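Rod shape-determining protein (MreC) (Helicobacter pylori, PDB 5LP5) binds the penicillin-binding protein PBP2 in a core cell wall synthesis complex and probably helps maintain rod cell shape. Local coordinates at residues Q176-D181 against A225-A230. Residues are numbered along the deposited sequence; the frame is centred on the assembly and turned at random.
Sequences QELVVD and AVLKNA
Two neighbouring antiparallel strands of the second of the two β-barrels of MreC, 178-183 and 223-228, pair here edge to edge. Val180 and Ala225 form a hydrogen-bonded pair: Val180 N donates to Ala225 O at 2.7 Å, and Ala225 N returns a bond to Val180 O at 2.8 Å. Val179 and Val226 are the non-hydrogen-bonded pair that follows, and beyond them Leu227 N reaches Leu178 O at 3.0 Å with an N-H...O angle of 165°. The axes of segments 178-181 and 225-228 run at 145°, some 35° from exactly antiparallel, in keeping with the twist of strands in a closed barrel.

Leu178, Val180 and Leu227 make an apolar cluster. With CG beside its backbone N (chi1 -54°), Leu227 leans over the neighbouring strand. Val180 CG2 sits against both of its methyls, 3.9 Å from Leu227 CD2, and Leu227 CD1 also touches Leu178 CD2 at 3.9 Å. The same Leu178 CD2 meets Ala230 CB at 3.5 Å, so the methyl touches both Leu227, near the end of the strand, and Ala230, in the loop after it. Val180 CB lies 4.2 Å from Ala225 CB on this face. Ile170 of strand 166-172 packs against all three residues of the cluster, and Val159 and Ile161 of strand 158-161 touch Val180.

Val179 and Val226 occupy the other face, where their CG2 methyls are only loosely apposed. Glu177 stretches out beside Val226, whose CG1 merely packs against OE1 at 3.7 Å; that oxygen has its hydrogen bond outside the two segments. At the other end of the pairing, Asp181 OD1 is hydrogen-bonded to Ser224 OG. Backbone bonds thus fix the register, while buried aliphatic contacts on the leucine face pack this strand pair against the neighbouring strand 166-172 and against strand 158-161 beyond it.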
loop_
_atom_site.group_PDB
_atom_site.type_symbol
_atom_site.label_atom_id
_atom_site.label_comp_id
_atom_site.label_asym_id
_atom_site.label_seq_id
_atom_site.Cartn_x
_atom_site.Cartn_y
_atom_site.Cartn_z
ATOM N N GLN C 176 -2.685 28.866 -3.277
ATOM C CA GLN C 176 -4.102 28.854 -3.648
ATOM C C GLN C 176 -4.381 28.295 -5.059
ATOM O O GLN C 176 -5.149 28.878 -5.839
ATOM C CB GLN C 176 -4.716 30.250 -3.465
ATOM C CG GLN C 176 -4.876 30.630 -2.003
ATOM C CD GLN C 176 -5.264 32.071 -1.805
ATOM O OE1 GLN C 176 -4.661 32.992 -2.386
ATOM N NE2 GLN C 176 -6.273 32.278 -0.964
ATOM N N GLU C 177 -3.748 27.160 -5.369
ATOM C CA GLU C 177 -4.043 26.392 -6.572
ATOM C C GLU C 177 -5.040 25.321 -6.172
ATOM O O GLU C 177 -5.009 24.819 -5.060
ATOM C CB GLU C 177 -2.783 25.717 -7.136
ATOM C CG GLU C 177 -1.576 26.633 -7.248
ATOM C CD GLU C 177 -0.422 26.016 -8.009
ATOM O OE1 GLU C 177 0.246 25.112 -7.437
ATOM O OE2 GLU C 177 -0.178 26.455 -9.165
ATOM N N LEU C 178 -5.943 24.982 -7.076
ATOM C CA LEU C 178 -6.867 23.893 -6.828
ATOM C C LEU C 178 -6.146 22.571 -6.989
ATOM O O LEU C 178 -5.523 22.341 -7.990
ATOM C CB LEU C 178 -8.072 23.984 -7.783
ATOM C CG LEU C 178 -9.250 23.124 -7.354
ATOM C CD1 LEU C 178 -9.749 23.606 -6.008
ATOM C CD2 LEU C 178 -10.376 23.217 -8.357
ATOM N N VAL C 179 -6.245 21.699 -6.001
ATOM C CA VAL C 179 -5.484 20.446 -6.007
ATOM C C VAL C 179 -6.397 19.257 -5.802
ATOM O O VAL C 179 -7.365 19.346 -5.047
ATOM C CB VAL C 179 -4.447 20.462 -4.874
ATOM C CG1 VAL C 179 -3.772 19.101 -4.745
ATOM C CG2 VAL C 179 -3.451 21.615 -5.068
ATOM N N VAL C 180 -6.113 18.157 -6.493
ATOM C CA VAL C 180 -6.722 16.876 -6.139
ATOM C C VAL C 180 -5.725 16.091 -5.301
ATOM O O VAL C 180 -4.606 15.807 -5.726
ATOM C CB VAL C 180 -7.114 16.034 -7.368
ATOM C CG1 VAL C 180 -7.737 14.725 -6.934
ATOM C CG2 VAL C 180 -8.061 16.803 -8.275
ATOM N N ASP C 181 -6.151 15.730 -4.112
ATOM C CA ASP C 181 -5.302 15.064 -3.139
ATOM C C ASP C 181 -5.715 13.606 -2.967
ATOM O O ASP C 181 -6.819 13.214 -3.359
ATOM C CB ASP C 181 -5.429 15.807 -1.799
ATOM C CG ASP C 181 -4.229 16.656 -1.490
ATOM O OD1 ASP C 181 -3.111 16.127 -1.697
ATOM O OD2 ASP C 181 -4.407 17.825 -1.044
ATOM N N ALA C 225 -2.619 15.992 -7.652
ATOM C CA ALA C 225 -2.687 16.568 -8.975
ATOM C C ALA C 225 -3.093 18.006 -8.855
ATOM O O ALA C 225 -4.133 18.323 -8.287
ATOM C CB ALA C 225 -3.698 15.822 -9.839
ATOM N N VAL C 226 -2.274 18.892 -9.394
ATOM C CA VAL C 226 -2.605 20.296 -9.426
ATOM C C VAL C 226 -3.381 20.555 -10.686
ATOM O O VAL C 226 -2.990 20.075 -11.747
ATOM C CB VAL C 226 -1.333 21.164 -9.440
ATOM C CG1 VAL C 226 -1.705 22.649 -9.460
ATOM C CG2 VAL C 226 -0.468 20.838 -8.227
ATOM N N LEU C 227 -4.462 21.318 -10.580
ATOM C CA LEU C 227 -5.359 21.530 -11.724
ATOM C C LEU C 227 -5.098 22.835 -12.420
ATOM O O LEU C 227 -4.614 23.762 -11.819
ATOM C CB LEU C 227 -6.826 21.505 -11.286
ATOM C CG LEU C 227 -7.235 20.270 -10.512
ATOM C CD1 LEU C 227 -8.734 20.272 -10.310
ATOM C CD2 LEU C 227 -6.849 19.005 -11.242
ATOM N N LYS C 228 -5.465 22.891 -13.688
ATOM C CA LYS C 228 -5.539 24.130 -14.434
ATOM C C LYS C 228 -6.944 24.200 -15.061
ATOM O O LYS C 228 -7.682 23.218 -15.008
ATOM C CB LYS C 228 -4.453 24.162 -15.499
ATOM C CG LYS C 228 -4.562 23.055 -16.540
ATOM C CD LYS C 228 -3.457 23.095 -17.576
ATOM C CE LYS C 228 -3.315 21.731 -18.262
ATOM N NZ LYS C 228 -2.212 21.661 -19.288
ATOM N N ASN C 229 -7.324 25.345 -15.622
ATOM C CA ASN C 229 -8.660 25.530 -16.164
ATOM C C ASN C 229 -9.769 25.257 -15.149
ATOM O O ASN C 229 -10.899 24.923 -15.547
ATOM C CB ASN C 229 -8.889 24.619 -17.361
ATOM C CG ASN C 229 -8.139 25.062 -18.565
ATOM O OD1 ASN C 229 -8.336 26.187 -19.023
ATOM N ND2 ASN C 229 -7.259 24.194 -19.093
ATOM N N ALA C 230 -9.466 25.385 -13.856
ATOM C CA ALA C 230 -10.499 25.279 -12.840
ATOM C C ALA C 230 -10.907 26.678 -12.447
ATOM O O ALA C 230 -10.137 27.627 -12.642
ATOM C CB ALA C 230 -9.999 24.525 -11.627
#